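Side-chain contacts in protocadherin gamma-B3 (Homo sapiens, PDB 5K8R), which is probably a calcium-dependent cell-adhesion protein that may be involved in establishing and maintaining specific neuronal connections in the brain: residues K42-V47 with C72-E77; D61-C66 with I96-P101. All coordinates share one frame; numbering follows the deposited sequence.

Interaction 1 of 2, residues K42-V47 with C72-E77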
# COMPACT_ATOMS: atom_id res chain seq x y z
N LYS A 42 -52.64 4.24 -31.98
CA LYS A 42 -51.69 5.33 -32.09
C LYS A 42 -52.12 6.26 -33.23
O LYS A 42 -52.24 5.82 -34.38
CB LYS A 42 -50.28 4.80 -32.34
CG LYS A 42 -49.61 4.21 -31.11
CD LYS A 42 -49.45 5.26 -30.01
CE LYS A 42 -48.48 4.80 -28.94
NZ LYS A 42 -48.88 3.50 -28.34
N LYS A 43 -52.35 7.53 -32.90
CA LYS A 43 -52.81 8.52 -33.87
C LYS A 43 -51.61 9.08 -34.63
O LYS A 43 -51.20 10.23 -34.46
CB LYS A 43 -53.59 9.63 -33.17
CG LYS A 43 -54.73 9.14 -32.29
CD LYS A 43 -55.98 8.86 -33.09
CE LYS A 43 -57.17 8.57 -32.18
NZ LYS A 43 -58.45 8.49 -32.93
N PHE A 44 -51.03 8.24 -35.48
CA PHE A 44 -49.85 8.60 -36.25
C PHE A 44 -50.17 9.04 -37.68
O PHE A 44 -49.51 9.94 -38.20
CB PHE A 44 -48.86 7.43 -36.29
CG PHE A 44 -48.08 7.26 -35.02
CD1 PHE A 44 -47.69 8.37 -34.28
CD2 PHE A 44 -47.73 6.00 -34.56
CE1 PHE A 44 -46.96 8.22 -33.11
CE2 PHE A 44 -47.00 5.85 -33.40
CZ PHE A 44 -46.62 6.96 -32.67
N PHE A 45 -51.17 8.44 -38.31
CA PHE A 45 -51.55 8.77 -39.68
C PHE A 45 -53.05 8.96 -39.77
O PHE A 45 -53.81 8.40 -38.97
CB PHE A 45 -51.11 7.68 -40.67
CG PHE A 45 -49.66 7.31 -40.57
CD1 PHE A 45 -49.25 6.21 -39.84
CD2 PHE A 45 -48.70 8.07 -41.22
CE1 PHE A 45 -47.91 5.87 -39.76
CE2 PHE A 45 -47.36 7.74 -41.14
CZ PHE A 45 -46.97 6.64 -40.41
N THR A 46 -53.48 9.75 -40.75
CA THR A 46 -54.89 9.92 -41.06
C THR A 46 -55.07 9.86 -42.57
O THR A 46 -54.23 10.33 -43.33
CB THR A 46 -55.45 11.25 -40.52
OG1 THR A 46 -54.59 12.33 -40.91
CG2 THR A 46 -55.57 11.21 -39.01
N VAL A 47 -56.18 9.26 -43.00
CA VAL A 47 -56.52 9.17 -44.41
C VAL A 47 -57.46 10.33 -44.75
O VAL A 47 -58.49 10.51 -44.10
CB VAL A 47 -57.17 7.82 -44.75
CG1 VAL A 47 -57.55 7.76 -46.21
CG2 VAL A 47 -56.22 6.68 -44.39
N CYS A 72 -37.73 0.08 -38.24
CA CYS A 72 -38.90 0.68 -37.58
C CYS A 72 -40.06 0.65 -38.56
O CYS A 72 -40.08 1.41 -39.53
CB CYS A 72 -38.60 2.10 -37.12
SG CYS A 72 -39.68 2.69 -35.80
N VAL A 73 -41.03 -0.23 -38.31
CA VAL A 73 -42.20 -0.38 -39.16
C VAL A 73 -43.46 -0.17 -38.33
O VAL A 73 -43.56 -0.67 -37.20
CB VAL A 73 -42.22 -1.76 -39.86
CG1 VAL A 73 -41.11 -1.84 -40.90
CG2 VAL A 73 -42.09 -2.88 -38.84
N LEU A 74 -44.40 0.59 -38.88
CA LEU A 74 -45.70 0.83 -38.26
C LEU A 74 -46.76 0.17 -39.12
O LEU A 74 -46.98 0.56 -40.27
CB LEU A 74 -45.97 2.33 -38.13
CG LEU A 74 -45.11 3.11 -37.13
CD1 LEU A 74 -45.43 4.59 -37.20
CD2 LEU A 74 -45.31 2.58 -35.72
N GLU A 75 -47.43 -0.84 -38.56
CA GLU A 75 -48.44 -1.61 -39.27
C GLU A 75 -49.82 -1.24 -38.77
O GLU A 75 -50.06 -1.23 -37.56
CB GLU A 75 -48.20 -3.11 -39.09
CG GLU A 75 -46.76 -3.54 -39.37
CD GLU A 75 -46.62 -5.04 -39.55
OE1 GLU A 75 -47.58 -5.77 -39.22
OE2 GLU A 75 -45.56 -5.49 -40.02
N PHE A 76 -50.72 -0.93 -39.70
CA PHE A 76 -52.10 -0.61 -39.34
C PHE A 76 -53.01 -1.08 -40.47
O PHE A 76 -52.56 -1.59 -41.50
CB PHE A 76 -52.27 0.89 -39.06
CG PHE A 76 -51.84 1.78 -40.19
CD1 PHE A 76 -52.74 2.13 -41.19
CD2 PHE A 76 -50.55 2.28 -40.24
CE1 PHE A 76 -52.35 2.96 -42.23
CE2 PHE A 76 -50.16 3.10 -41.28
CZ PHE A 76 -51.05 3.44 -42.27
N GLU A 77 -54.32 -0.90 -40.26
CA GLU A 77 -55.33 -1.36 -41.20
C GLU A 77 -56.19 -0.17 -41.62
O GLU A 77 -56.75 0.53 -40.76
CB GLU A 77 -56.21 -2.45 -40.58
CG GLU A 77 -55.45 -3.68 -40.12
CD GLU A 77 -55.16 -4.65 -41.25
OE1 GLU A 77 -55.69 -4.43 -42.37
OE2 GLU A 77 -54.42 -5.62 -41.03

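Interaction 2 of 2, residues D61-C66 with I96-P101. With CA (calcium ion), chain D; CA (calcium ion), chain C; CA (calcium ion), chain B.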
# COMPACT_ATOMS: atom_id res chain seq x y z
N ASP A 61 -41.69 10.01 -33.65
CA ASP A 61 -40.32 9.94 -33.14
C ASP A 61 -39.86 8.49 -33.16
O ASP A 61 -40.37 7.66 -32.40
CB ASP A 61 -40.24 10.52 -31.73
CG ASP A 61 -38.86 10.36 -31.11
OD1 ASP A 61 -37.86 10.33 -31.86
OD2 ASP A 61 -38.78 10.27 -29.87
N ARG A 62 -38.90 8.18 -34.04
CA ARG A 62 -38.43 6.80 -34.17
C ARG A 62 -37.75 6.31 -32.90
O ARG A 62 -37.81 5.11 -32.59
CB ARG A 62 -37.48 6.68 -35.36
CG ARG A 62 -37.16 5.24 -35.74
CD ARG A 62 -35.74 5.11 -36.25
NE ARG A 62 -34.78 5.52 -35.23
CZ ARG A 62 -34.35 4.74 -34.25
NH1 ARG A 62 -34.80 3.50 -34.14
NH2 ARG A 62 -33.47 5.20 -33.37
N GLU A 63 -37.10 7.21 -32.16
CA GLU A 63 -36.43 6.80 -30.92
C GLU A 63 -37.44 6.33 -29.88
O GLU A 63 -37.18 5.36 -29.16
CB GLU A 63 -35.59 7.95 -30.37
CG GLU A 63 -34.22 8.08 -31.02
CD GLU A 63 -34.28 8.53 -32.46
OE1 GLU A 63 -35.02 9.49 -32.75
OE2 GLU A 63 -33.60 7.91 -33.31
N GLU A 64 -38.58 7.00 -29.78
CA GLU A 64 -39.59 6.62 -28.80
C GLU A 64 -40.41 5.42 -29.26
O GLU A 64 -40.92 4.66 -28.43
CB GLU A 64 -40.51 7.80 -28.50
CG GLU A 64 -41.46 7.58 -27.34
CD GLU A 64 -42.33 8.79 -27.06
OE1 GLU A 64 -42.25 9.77 -27.84
OE2 GLU A 64 -43.09 8.76 -26.07
N ILE A 65 -40.53 5.22 -30.57
CA ILE A 65 -41.36 4.13 -31.10
C ILE A 65 -40.58 2.82 -31.14
O ILE A 65 -41.03 1.80 -30.62
CB ILE A 65 -41.91 4.51 -32.49
CG1 ILE A 65 -42.85 5.71 -32.38
CG2 ILE A 65 -42.62 3.33 -33.12
CD1 ILE A 65 -43.27 6.27 -33.72
N CYS A 66 -39.40 2.83 -31.77
CA CYS A 66 -38.64 1.60 -31.95
C CYS A 66 -37.35 1.54 -31.14
O CYS A 66 -36.79 0.45 -31.00
CB CYS A 66 -38.29 1.40 -33.44
SG CYS A 66 -39.72 1.11 -34.51
N ILE A 96 -33.26 9.64 -38.69
CA ILE A 96 -32.47 10.83 -38.96
C ILE A 96 -31.57 11.08 -37.76
O ILE A 96 -31.84 10.65 -36.64
CB ILE A 96 -33.35 12.07 -39.25
CG1 ILE A 96 -34.17 12.45 -38.02
CG2 ILE A 96 -34.26 11.80 -40.44
CD1 ILE A 96 -35.06 13.66 -38.23
N ASN A 97 -30.47 11.80 -38.00
CA ASN A 97 -29.49 12.09 -36.96
C ASN A 97 -29.91 13.36 -36.23
O ASN A 97 -29.34 14.44 -36.41
CB ASN A 97 -28.09 12.21 -37.55
CG ASN A 97 -27.02 12.30 -36.48
OD1 ASN A 97 -27.14 11.70 -35.42
ND2 ASN A 97 -25.97 13.06 -36.76
N ASP A 98 -30.93 13.23 -35.39
CA ASP A 98 -31.45 14.34 -34.61
C ASP A 98 -31.13 14.21 -33.12
O ASP A 98 -31.71 14.93 -32.31
CB ASP A 98 -32.96 14.48 -34.82
CG ASP A 98 -33.72 13.22 -34.45
OD1 ASP A 98 -33.10 12.14 -34.45
OD2 ASP A 98 -34.93 13.32 -34.18
N ASN A 99 -30.22 13.31 -32.76
CA ASN A 99 -29.82 13.12 -31.37
C ASN A 99 -28.29 13.11 -31.29
O ASN A 99 -27.64 12.37 -32.05
CB ASN A 99 -30.39 11.82 -30.81
CG ASN A 99 -31.87 11.90 -30.54
OD1 ASN A 99 -32.67 11.20 -31.16
ND2 ASN A 99 -32.26 12.75 -29.60
N PRO A 100 -27.70 13.90 -30.41
CA PRO A 100 -26.25 13.88 -30.26
C PRO A 100 -25.82 12.74 -29.35
O PRO A 100 -26.63 12.23 -28.56
CB PRO A 100 -25.95 15.24 -29.62
CG PRO A 100 -27.16 15.51 -28.78
CD PRO A 100 -28.33 14.92 -29.54
N PRO A 101 -24.56 12.31 -29.43
CA PRO A 101 -24.05 11.36 -28.45
C PRO A 101 -23.99 11.99 -27.07
O PRO A 101 -24.07 13.21 -26.90
CB PRO A 101 -22.65 11.02 -28.97
CG PRO A 101 -22.27 12.19 -29.82
CD PRO A 101 -23.55 12.67 -30.44
CA CA D . -33.10 9.71 -34.82
CA CA C . -36.28 11.52 -33.25
CA CA B . -26.69 10.59 -33.30

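Interaction 1 of 2, residues K42-V47 with C72-E77
L74 CD1 meets two phenylalanine rings at once. It lies 3.8 Å from F44 CD2 and 3.8 Å from F45 CE1. The leucine crosses F44 at about a right angle and F45 at a slant. F45 also reaches F76, where F45 CD1 comes to 3.5 Å from F76 CE2. The two ring planes are 30° apart and slid past each other, with centroids 5.4 Å apart, so they overlap little. No hydrogen bond joins the segments; the contact is wholly apolar. This is the inside of the first cadherin repeat, a beta sandwich. F45 starts strand 45-47 of one sheet, while L74 and F76 belong to strand 73-80 of the other. L74 and F76, two residues apart on the strand, both point toward 42-47. F76 holds CG between its own backbone N and carbonyl carbon (chi1 57°), which brings CE2 up to F45 CD1, the two side chains crossing at about a right angle. An alanine in place of F45 would probably leave a gap between the sheets, with L74 CD1 and the F76 ring losing a shared neighbour. Further out, I60 touches both F44 and F45, and L54 lies against F45 and F76. V91 and V89 of strand 85-94 add to the packing on F45 and F76. Backbone hydrogen bonds fix both strands within their sheets: T46 pairs with L55, L74 with V91 and F76 with V89.

Interaction 2 of 2, residues D61-C66 with I96-P101
The E63 side chain is bent at chi2 (69°), which turns its carboxylate toward the 96-101 loop. D98 answers with CG set between its backbone N and carbonyl carbon (chi1 58°), so that its two oxygens face two calcium ions. This is the calcium-binding linker between cadherin repeats 1 and 2. Segment 61-66 supplies the acidic start of a short helix, and 96-101 is the connecting loop. These two ions join the segments, and no clear direct hydrogen bond does. E63 OE1 bridges both ions, at 2.4 Å from the calcium of chain C and 2.8 Å from that of chain D. E63 OE2 binds the chain D ion as well, so the carboxylate grips it with both oxygens. D98 divides its oxygens: OD2 goes to the chain C ion and OD1 to the chain D ion, which also takes the carbonyl O of I96. The clustered carboxylates would probably repel one another without the metals. R62 NH2 adds positive charge, forming a salt bridge to E63 OE2 at 2.7 Å from above the carboxylate plane. D61 is the N-cap of helix 62-65: E63 N donates to D61 OD1 at 3.2 Å, and this oxygen binds the chain C ion too. E9 and E10 complete that site; D95 and D131 add to the chain D site. A third calcium, of chain B, is completed by D129, D131, N135 and D186. The loop holds it through N97 OD1 and the backbone O of N99, each at 2.4 Å.

Overall arrangement
Both interactions belong to the first cadherin repeat, with centres 18 Å apart, and their segments alternate along the chain. Interaction 1 is part of the packing between the two sheets; interaction 2 lies at the end of the repeat, where calcium ties it to the next. Helix 62-65 is the join. A disulfide, with SG atoms 2.0 Å apart, joins C66, next after helix 62-65, to C72, just before strand 73-80. I65 of the helix also packs on interaction 1: its CD1 lies 3.6 Å from F44 CZ, and its CG2 lies 3.8 Å from L74 CD2. The F44 side chain is about 11 Å from a bound calcium.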